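Local coordinates for UBX domain-containing protein 7 (Homo sapiens, PDB 5X3P), which serves as a ubiquitin-binding adapter that links neddylated cullin-RING ubiquitin ligases to the segregase VCP/p97, the part described here being its p97-binding UBX domain, at residues 9-14 with 33-38; 27-32 with 58-63; 49-54 with 76-81. The protein carries 1 engineered substitution. All blocks are in the same frame, centred on the assembly; numbering follows the deposited sequence.

Interaction 1: 9-14 with 33-38; sequences LMLRYP and VKHVQS
Leu11 reaches His35 with a single methyl group: CD1 comes in at the edge of the imidazole, close to the ring plane, with 3.7 Å from Leu11 CD1 to His35 CD2. The same methyl meets the next side chain only loosely, Leu11 CD1 lying 4.3 Å from Val36 CG2. Tyr13 arrives at about a right angle to His35 and ends near the imidazole, Tyr13 OH being 4.0 Å from His35 CD2. One ring carbon in from the hydroxyl-bearing CZ, Val36 CG1 lies at the ring edge, 4.1 Å from Tyr13 CE1. These contacts set helix 29-38 against strand 6-12, the helix-on-sheet packing of the ubiquitin-like beta-grasp fold to which UBX domains belong. His35 holds CG anti to the backbone nitrogen (chi1 177°), which carries the imidazole out to strand 18-24; there the Glu19 carboxylate takes both polar ends, Tyr13 OH at OE1 and His35 NE2 at OE2. With an alanine at position 35, Glu19 OE2 would probably lose this partner and a gap would be likely to open beside Leu11 CD1. On the helix, Ser38 OG donates to the backbone oxygen of the histidine, at 2.9 Å from His35 O.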
loop_
_atom_site.group_PDB
_atom_site.type_symbol
_atom_site.label_atom_id
_atom_site.label_comp_id
_atom_site.label_asym_id
_atom_site.label_seq_id
_atom_site.Cartn_x
_atom_site.Cartn_y
_atom_site.Cartn_z
ATOM N N LEU A 9 -6.497 -3.932 3.773
ATOM C CA LEU A 9 -6.018 -2.577 3.583
ATOM C C LEU A 9 -7.163 -1.595 3.439
ATOM O O LEU A 9 -8.114 -1.862 2.703
ATOM C CB LEU A 9 -5.136 -2.516 2.326
ATOM C CG LEU A 9 -3.905 -3.431 2.294
ATOM C CD1 LEU A 9 -3.113 -3.239 1.010
ATOM C CD2 LEU A 9 -3.018 -3.132 3.482
HETATM N N MSE A 10 -7.065 -0.470 4.150
HETATM C CA MSE A 10 -7.831 0.728 3.836
HETATM C C MSE A 10 -6.933 1.669 3.020
HETATM O O MSE A 10 -5.864 2.072 3.487
HETATM C CB MSE A 10 -8.290 1.442 5.112
HETATM C CG MSE A 10 -8.749 2.905 4.859
HETATM SE SE MSE A 10 -10.424 2.970 3.834
HETATM C CE MSE A 10 -11.551 2.466 5.313
ATOM N N LEU A 11 -7.363 2.010 1.803
ATOM C CA LEU A 11 -6.614 2.941 0.964
ATOM C C LEU A 11 -7.267 4.322 1.023
ATOM O O LEU A 11 -8.477 4.466 0.832
ATOM C CB LEU A 11 -6.554 2.445 -0.478
ATOM C CG LEU A 11 -6.110 1.000 -0.654
ATOM C CD1 LEU A 11 -6.133 0.648 -2.138
ATOM C CD2 LEU A 11 -4.711 0.793 -0.070
ATOM N N ARG A 12 -6.468 5.337 1.330
ATOM C CA ARG A 12 -6.985 6.692 1.483
ATOM C C ARG A 12 -6.362 7.552 0.386
ATOM O O ARG A 12 -5.179 7.890 0.462
ATOM C CB ARG A 12 -6.619 7.235 2.861
ATOM C CG ARG A 12 -7.161 6.420 4.031
ATOM C CD ARG A 12 -8.607 6.789 4.340
ATOM N NE ARG A 12 -8.726 8.217 4.620
ATOM C CZ ARG A 12 -8.460 8.771 5.798
ATOM N NH1 ARG A 12 -8.058 8.017 6.815
ATOM N NH2 ARG A 12 -8.592 10.084 5.961
ATOM N N TYR A 13 -7.143 7.858 -0.650
ATOM C CA TYR A 13 -6.641 8.627 -1.797
ATOM C C TYR A 13 -6.713 10.116 -1.501
ATOM O O TYR A 13 -7.554 10.547 -0.705
ATOM C CB TYR A 13 -7.424 8.258 -3.063
ATOM C CG TYR A 13 -7.273 6.802 -3.490
ATOM C CD1 TYR A 13 -6.162 6.375 -4.212
ATOM C CD2 TYR A 13 -8.253 5.862 -3.190
ATOM C CE1 TYR A 13 -6.032 5.039 -4.619
ATOM C CE2 TYR A 13 -8.134 4.533 -3.587
ATOM C CZ TYR A 13 -7.024 4.130 -4.297
ATOM O OH TYR A 13 -6.917 2.809 -4.679
ATOM N N PRO A 14 -5.830 10.930 -2.121
ATOM C CA PRO A 14 -5.749 12.289 -1.579
ATOM C C PRO A 14 -6.936 13.179 -1.974
ATOM O O PRO A 14 -7.042 14.284 -1.444
ATOM C CB PRO A 14 -4.448 12.826 -2.180
ATOM C CG PRO A 14 -4.372 12.160 -3.517
ATOM C CD PRO A 14 -4.980 10.763 -3.317
ATOM N N VAL A 33 1.123 -1.531 -5.168
ATOM C CA VAL A 33 1.581 -0.408 -5.991
ATOM C C VAL A 33 0.843 -0.383 -7.320
ATOM O O VAL A 33 0.392 0.674 -7.759
ATOM C CB VAL A 33 3.109 -0.466 -6.239
ATOM C CG1 VAL A 33 3.552 0.593 -7.261
ATOM C CG2 VAL A 33 3.857 -0.254 -4.921
ATOM N N LYS A 34 0.720 -1.551 -7.952
ATOM C CA LYS A 34 0.033 -1.651 -9.239
ATOM C C LYS A 34 -1.466 -1.402 -9.105
ATOM O O LYS A 34 -2.082 -0.809 -9.983
ATOM C CB LYS A 34 0.292 -3.015 -9.905
ATOM C CG LYS A 34 1.649 -3.136 -10.629
ATOM C CD LYS A 34 1.892 -4.561 -11.209
ATOM C CE LYS A 34 0.809 -5.003 -12.215
ATOM N NZ LYS A 34 -0.329 -5.760 -11.595
ATOM N N HIS A 35 -2.062 -1.851 -8.005
ATOM C CA HIS A 35 -3.475 -1.570 -7.789
ATOM C C HIS A 35 -3.737 -0.075 -7.704
ATOM O O HIS A 35 -4.693 0.436 -8.294
ATOM C CB HIS A 35 -4.013 -2.241 -6.533
ATOM C CG HIS A 35 -5.445 -1.908 -6.269
ATOM N ND1 HIS A 35 -6.479 -2.473 -6.983
ATOM C CD2 HIS A 35 -6.015 -1.023 -5.415
ATOM C CE1 HIS A 35 -7.627 -1.978 -6.557
ATOM N NE2 HIS A 35 -7.375 -1.097 -5.601
ATOM N N VAL A 36 -2.897 0.637 -6.956
ATOM C CA VAL A 36 -3.068 2.080 -6.816
ATOM C C VAL A 36 -2.818 2.800 -8.148
ATOM O O VAL A 36 -3.473 3.794 -8.468
ATOM C CB VAL A 36 -2.172 2.636 -5.678
ATOM C CG1 VAL A 36 -2.160 4.149 -5.683
ATOM C CG2 VAL A 36 -2.668 2.108 -4.325
ATOM N N GLN A 37 -1.869 2.276 -8.920
ATOM C CA GLN A 37 -1.572 2.779 -10.260
ATOM C C GLN A 37 -2.786 2.653 -11.186
ATOM O O GLN A 37 -3.117 3.579 -11.933
ATOM C CB GLN A 37 -0.390 2.001 -10.832
ATOM C CG GLN A 37 0.323 2.669 -11.980
ATOM C CD GLN A 37 1.785 2.257 -12.020
ATOM O OE1 GLN A 37 2.679 3.021 -11.609
ATOM N NE2 GLN A 37 2.039 1.028 -12.492
ATOM N N SER A 38 -3.462 1.512 -11.132
ATOM C CA SER A 38 -4.647 1.312 -11.966
ATOM C C SER A 38 -5.788 2.245 -11.554
ATOM O O SER A 38 -6.712 2.475 -12.332
ATOM C CB SER A 38 -5.127 -0.138 -11.901
ATOM O OG SER A 38 -6.013 -0.303 -10.807
#

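Interaction 2: 27-32 with 58-63; sequences AKLLAL and SHLDYD
Leu30 donates its backbone N-H to the carbonyl of Tyr62, with 2.9 Å from Leu30 N to Tyr62 O. The donor lies in the carbonyl plane, on a lone pair, but the bond is bent, with 138° at the hydrogen. Being in the first turn of helix 29-38, this N-H is matched by a carbonyl from the loop instead of one from the helix. Further out, the extended Lys28 chain runs alongside Asp63, both side chains pointing the same way, and finishes in a long salt bridge of 3.7 Å between Lys28 NZ and Asp63 OD1. The loop is shaped by an Asx turn: the anti lone pair of Asp61 OD1 accepts from Asp63 N at 3.1 Å, nearly straight at 159°. Apolar contacts flank the central bond. Leu29 sends CD1 to the base of the Leu60 side chain, 3.8 Å from Leu29 CD1 to Leu60 CB, while Leu30 CB sits 4.1 Å from Tyr62 CB. The Tyr62 ring extends past the leucines, and its hydroxyl bonds Asn43 OD1, with a weak second bond to Arg82. Backbone bonds of Ala27 to Met66 and of Leu29 to Ile64 continue the seam toward the short helix 66-69. The start of the main helix is thus fastened to the long connection between strand 55-56 and the last strand, a connection characteristic of the ubiquitin-like beta-grasp fold.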
loop_
_atom_site.group_PDB
_atom_site.type_symbol
_atom_site.label_atom_id
_atom_site.label_comp_id
_atom_site.label_asym_id
_atom_site.label_seq_id
_atom_site.Cartn_x
_atom_site.Cartn_y
_atom_site.Cartn_z
ATOM N N ALA A 27 1.409 -11.898 -0.863
ATOM C CA ALA A 27 1.403 -11.018 -2.017
ATOM C C ALA A 27 2.576 -10.051 -1.894
ATOM O O ALA A 27 2.974 -9.669 -0.777
ATOM C CB ALA A 27 0.083 -10.260 -2.119
ATOM N N LYS A 28 3.146 -9.667 -3.032
ATOM C CA LYS A 28 4.270 -8.737 -3.041
ATOM C C LYS A 28 3.752 -7.314 -2.954
ATOM O O LYS A 28 2.668 -7.030 -3.472
ATOM C CB LYS A 28 5.055 -8.887 -4.339
ATOM C CG LYS A 28 5.659 -10.265 -4.552
ATOM C CD LYS A 28 6.172 -10.399 -5.976
ATOM C CE LYS A 28 6.970 -11.682 -6.139
ATOM N NZ LYS A 28 7.266 -11.958 -7.574
ATOM N N LEU A 29 4.535 -6.416 -2.346
ATOM C CA LEU A 29 4.173 -4.987 -2.321
ATOM C C LEU A 29 3.769 -4.479 -3.713
ATOM O O LEU A 29 2.863 -3.664 -3.840
ATOM C CB LEU A 29 5.334 -4.143 -1.798
ATOM C CG LEU A 29 5.564 -4.078 -0.293
ATOM C CD1 LEU A 29 6.663 -3.052 0.012
ATOM C CD2 LEU A 29 4.262 -3.725 0.458
ATOM N N LEU A 30 4.438 -4.970 -4.756
ATOM C CA LEU A 30 4.157 -4.525 -6.129
ATOM C C LEU A 30 2.674 -4.617 -6.487
ATOM O O LEU A 30 2.142 -3.763 -7.193
ATOM C CB LEU A 30 5.000 -5.320 -7.137
ATOM C CG LEU A 30 4.961 -4.879 -8.608
ATOM C CD1 LEU A 30 5.207 -3.391 -8.707
ATOM C CD2 LEU A 30 6.018 -5.639 -9.425
ATOM N N ALA A 31 2.000 -5.639 -5.969
ATOM C CA ALA A 31 0.572 -5.815 -6.219
ATOM C C ALA A 31 -0.227 -4.600 -5.743
ATOM O O ALA A 31 -1.150 -4.127 -6.428
ATOM C CB ALA A 31 0.073 -7.092 -5.550
ATOM N N LEU A 32 0.130 -4.106 -4.562
ATOM C CA LEU A 32 -0.514 -2.918 -4.001
ATOM C C LEU A 32 -0.160 -1.668 -4.810
ATOM O O LEU A 32 -1.039 -0.836 -5.092
ATOM C CB LEU A 32 -0.076 -2.727 -2.547
ATOM C CG LEU A 32 -0.567 -1.460 -1.857
ATOM C CD1 LEU A 32 -2.102 -1.399 -1.957
ATOM C CD2 LEU A 32 -0.069 -1.471 -0.385
ATOM N N SER A 58 7.479 3.253 -0.223
ATOM C CA SER A 58 8.309 3.510 -1.387
ATOM C C SER A 58 9.773 3.309 -1.017
ATOM O O SER A 58 10.615 3.153 -1.892
ATOM C CB SER A 58 8.060 4.919 -1.953
ATOM O OG SER A 58 8.900 5.194 -3.077
ATOM N N HIS A 59 10.083 3.301 0.280
ATOM C CA HIS A 59 11.470 3.048 0.716
ATOM C C HIS A 59 11.817 1.549 0.703
ATOM O O HIS A 59 12.977 1.166 0.895
ATOM C CB HIS A 59 11.736 3.630 2.113
ATOM C CG HIS A 59 11.745 5.122 2.159
ATOM N ND1 HIS A 59 12.090 5.824 3.293
ATOM C CD2 HIS A 59 11.451 6.047 1.212
ATOM C CE1 HIS A 59 12.019 7.122 3.042
ATOM N NE2 HIS A 59 11.638 7.283 1.786
ATOM N N LEU A 60 10.813 0.709 0.475
ATOM C CA LEU A 60 11.020 -0.734 0.421
ATOM C C LEU A 60 11.052 -1.230 -1.020
ATOM O O LEU A 60 10.433 -0.635 -1.915
ATOM C CB LEU A 60 9.913 -1.463 1.184
ATOM C CG LEU A 60 9.732 -1.112 2.658
ATOM C CD1 LEU A 60 8.474 -1.780 3.212
ATOM C CD2 LEU A 60 10.952 -1.537 3.468
ATOM N N ASP A 61 11.779 -2.323 -1.248
ATOM C CA ASP A 61 11.776 -2.971 -2.559
ATOM C C ASP A 61 10.396 -3.555 -2.844
ATOM O O ASP A 61 9.847 -4.299 -2.020
ATOM C CB ASP A 61 12.807 -4.096 -2.569
ATOM C CG ASP A 61 13.274 -4.436 -3.958
ATOM O OD1 ASP A 61 12.470 -5.008 -4.725
ATOM O OD2 ASP A 61 14.446 -4.127 -4.278
ATOM N N TYR A 62 9.833 -3.244 -4.012
ATOM C CA TYR A 62 8.461 -3.665 -4.320
ATOM C C TYR A 62 8.345 -5.193 -4.500
ATOM O O TYR A 62 7.245 -5.759 -4.505
ATOM C CB TYR A 62 7.921 -2.886 -5.532
ATOM C CG TYR A 62 7.693 -1.394 -5.251
ATOM C CD1 TYR A 62 7.595 -0.916 -3.936
ATOM C CD2 TYR A 62 7.572 -0.468 -6.294
ATOM C CE1 TYR A 62 7.391 0.443 -3.669
ATOM C CE2 TYR A 62 7.350 0.900 -6.032
ATOM C CZ TYR A 62 7.267 1.341 -4.722
ATOM O OH TYR A 62 7.054 2.684 -4.456
ATOM N N ASP A 63 9.485 -5.866 -4.622
ATOM C CA ASP A 63 9.484 -7.309 -4.855
ATOM C C ASP A 63 9.313 -8.145 -3.569
ATOM O O ASP A 63 9.134 -9.372 -3.634
ATOM C CB ASP A 63 10.762 -7.725 -5.597
ATOM C CG ASP A 63 10.566 -8.963 -6.431
ATOM O OD1 ASP A 63 9.516 -9.057 -7.095
ATOM O OD2 ASP A 63 11.456 -9.849 -6.415
#

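Interaction 3: 49-54 with 76-81; sequences LTNFPR and TVFVQE
An antiparallel ladder between strands 46-50 and 74-81, neighbours in the beta-grasp sheet, pairs Leu49 with Phe78 and Thr50 with Val77. Leu49 and Phe78 form the hydrogen-bonded pair: Leu49 N donates to Phe78 O at 3.0 Å, and Phe78 N returns the bond to Leu49 O at 2.7 Å, approaching nearly along the C=O axis. Thr50 and Val77 make the non-hydrogen-bonded pair, and their side chains share the face on which Val77 also meets Leu11 and Leu48. Beyond the end of strand 46-50, Asn51 N continues the ladder with a bond of 2.9 Å to Thr76 O.

The chain then turns into Phe52-Pro53-Arg54, the FPR signature of UBX domains, with a cis peptide before the proline; in related UBX domains this loop enters a pocket of the p97 N domain, and it probably does so here. At Thr50 a chi1 of 59° sets OG1 between the backbone N and carbonyl carbon; from there the hydroxyl faces Pro53 O, with 2.5 Å from Thr50 OG1 to Pro53 O, so short that its exact length is doubtful, and also bonds Arg55 NE. A water accepts from Thr76 N at 2.8 Å and from Phe52 N.

On the Leu49 face, Asn51 meets the rim of the Phe78 ring, with 3.4 Å from Asn51 CB to Phe78 CE2; its amide stands 83° from the ring plane. Arg12 packs on the same phenylalanine. Farther along, the extended Gln80 chain crosses Leu49 at about a right angle, laying its amide against both methyls: Leu49 CD1 is 3.5 Å from Gln80 OE1 and Leu49 CD2 is 3.6 Å from Gln80 NE2.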
loop_
_atom_site.group_PDB
_atom_site.type_symbol
_atom_site.label_atom_id
_atom_site.label_comp_id
_atom_site.label_asym_id
_atom_site.label_seq_id
_atom_site.Cartn_x
_atom_site.Cartn_y
_atom_site.Cartn_z
ATOM N N LEU A 49 2.115 5.432 2.094
ATOM C CA LEU A 49 2.568 5.546 3.479
ATOM C C LEU A 49 1.542 4.858 4.348
ATOM O O LEU A 49 0.357 5.102 4.179
ATOM C CB LEU A 49 2.676 7.009 3.905
ATOM C CG LEU A 49 3.980 7.729 3.568
ATOM C CD1 LEU A 49 3.956 8.239 2.139
ATOM C CD2 LEU A 49 4.259 8.871 4.548
ATOM N N THR A 50 1.974 3.994 5.267
ATOM C CA THR A 50 1.016 3.384 6.191
ATOM C C THR A 50 0.855 4.298 7.381
ATOM O O THR A 50 1.796 5.001 7.747
ATOM C CB THR A 50 1.448 1.979 6.675
ATOM O OG1 THR A 50 2.723 2.073 7.334
ATOM C CG2 THR A 50 1.516 1.002 5.500
ATOM N N ASN A 51 -0.321 4.280 8.004
ATOM C CA ASN A 51 -0.567 5.177 9.139
ATOM C C ASN A 51 0.133 4.761 10.441
ATOM O O ASN A 51 0.952 5.502 10.987
ATOM C CB ASN A 51 -2.065 5.348 9.405
ATOM C CG ASN A 51 -2.349 6.491 10.376
ATOM O OD1 ASN A 51 -1.653 7.507 10.371
ATOM N ND2 ASN A 51 -3.351 6.315 11.227
ATOM N N PHE A 52 -0.226 3.584 10.942
ATOM C CA PHE A 52 0.387 3.036 12.145
ATOM C C PHE A 52 0.496 1.523 12.016
ATOM O O PHE A 52 -0.514 0.855 11.827
ATOM C CB PHE A 52 -0.399 3.402 13.417
ATOM C CG PHE A 52 0.305 2.987 14.697
ATOM C CD1 PHE A 52 0.184 1.685 15.187
ATOM C CD2 PHE A 52 1.117 3.880 15.380
ATOM C CE1 PHE A 52 0.846 1.290 16.338
ATOM C CE2 PHE A 52 1.771 3.498 16.544
ATOM C CZ PHE A 52 1.643 2.193 17.015
ATOM N N PRO A 53 1.723 0.973 12.103
ATOM C CA PRO A 53 3.009 1.694 12.169
ATOM C C PRO A 53 3.250 2.574 10.939
ATOM O O PRO A 53 2.669 2.338 9.864
ATOM C CB PRO A 53 4.058 0.571 12.240
ATOM C CG PRO A 53 3.302 -0.727 11.977
ATOM C CD PRO A 53 1.875 -0.482 12.287
ATOM N N ARG A 54 4.050 3.620 11.116
ATOM C CA ARG A 54 4.327 4.544 10.032
ATOM C C ARG A 54 5.471 3.997 9.185
ATOM O O ARG A 54 6.554 3.713 9.688
ATOM C CB ARG A 54 4.685 5.927 10.569
ATOM C CG ARG A 54 5.013 6.935 9.476
ATOM C CD ARG A 54 5.284 8.313 10.057
ATOM N NE ARG A 54 5.859 9.236 9.072
ATOM C CZ ARG A 54 5.143 10.014 8.261
ATOM N NH1 ARG A 54 3.816 9.978 8.303
ATOM N NH2 ARG A 54 5.756 10.825 7.403
ATOM N N THR A 76 -3.873 1.028 7.243
ATOM C CA THR A 76 -4.425 2.153 6.514
ATOM C C THR A 76 -3.288 2.742 5.674
ATOM O O THR A 76 -2.222 3.092 6.211
ATOM C CB THR A 76 -4.970 3.219 7.473
ATOM O OG1 THR A 76 -6.103 2.699 8.180
ATOM C CG2 THR A 76 -5.393 4.462 6.703
ATOM N N VAL A 77 -3.493 2.822 4.357
ATOM C CA VAL A 77 -2.434 3.261 3.456
ATOM C C VAL A 77 -2.845 4.584 2.822
ATOM O O VAL A 77 -3.868 4.652 2.123
ATOM C CB VAL A 77 -2.168 2.235 2.335
ATOM C CG1 VAL A 77 -1.008 2.711 1.446
ATOM C CG2 VAL A 77 -1.834 0.858 2.915
ATOM N N PHE A 78 -2.052 5.627 3.066
ATOM C CA PHE A 78 -2.270 6.916 2.416
ATOM C C PHE A 78 -1.532 6.986 1.091
ATOM O O PHE A 78 -0.342 6.695 1.019
ATOM C CB PHE A 78 -1.803 8.042 3.326
ATOM C CG PHE A 78 -2.590 8.135 4.587
ATOM C CD1 PHE A 78 -3.804 8.809 4.602
ATOM C CD2 PHE A 78 -2.145 7.524 5.756
ATOM C CE1 PHE A 78 -4.560 8.885 5.768
ATOM C CE2 PHE A 78 -2.902 7.595 6.928
ATOM C CZ PHE A 78 -4.104 8.274 6.933
ATOM N N VAL A 79 -2.244 7.372 0.043
ATOM C CA VAL A 79 -1.616 7.635 -1.240
ATOM C C VAL A 79 -1.249 9.121 -1.267
ATOM O O VAL A 79 -2.125 9.982 -1.204
ATOM C CB VAL A 79 -2.563 7.263 -2.403
ATOM C CG1 VAL A 79 -1.888 7.473 -3.746
ATOM C CG2 VAL A 79 -3.014 5.825 -2.264
ATOM N N GLN A 80 0.051 9.416 -1.328
ATOM C CA GLN A 80 0.543 10.797 -1.277
ATOM C C GLN A 80 1.267 11.131 -2.556
ATOM O O GLN A 80 1.877 10.259 -3.171
ATOM C CB GLN A 80 1.544 10.969 -0.141
ATOM C CG GLN A 80 0.950 11.036 1.231
ATOM C CD GLN A 80 2.008 11.268 2.284
ATOM O OE1 GLN A 80 3.151 11.621 1.974
ATOM N NE2 GLN A 80 1.635 11.067 3.539
ATOM N N GLU A 81 1.241 12.404 -2.929
ATOM C CA GLU A 81 2.027 12.872 -4.063
ATOM C C GLU A 81 3.484 12.976 -3.607
ATOM O O GLU A 81 3.755 13.461 -2.490
ATOM C CB GLU A 81 1.511 14.244 -4.512
ATOM C CG GLU A 81 1.930 14.656 -5.912
ATOM C CD GLU A 81 1.290 15.969 -6.348
ATOM O OE1 GLU A 81 2.025 16.970 -6.482
ATOM O OE2 GLU A 81 0.055 15.992 -6.544
HETATM O O HOH W 1 -1.831 1.478 9.039
#

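Overall arrangement
From the N terminus, strand 6-12 leads through strand 18-24 into helix 29-38, and interaction 1 closes that first loop by bringing the helix back over the strand. Interaction 2 opens at 27-32, inside that loop, and closes only at 58-63, beyond its end, so the two cross; it joins the helix start to the connection after strand 55-56. They touch where Leu32 CD1 lies 3.6 Å from Leu9 CD1. Interaction 3 opens at 49-54, after interaction 1 is complete but within the loop of interaction 2, and closes at 76-81 on the last strand, so it crosses interaction 2. Interactions 1 and 3 meet in the sheet, where strands 6-12 and 74-81 run parallel as neighbours.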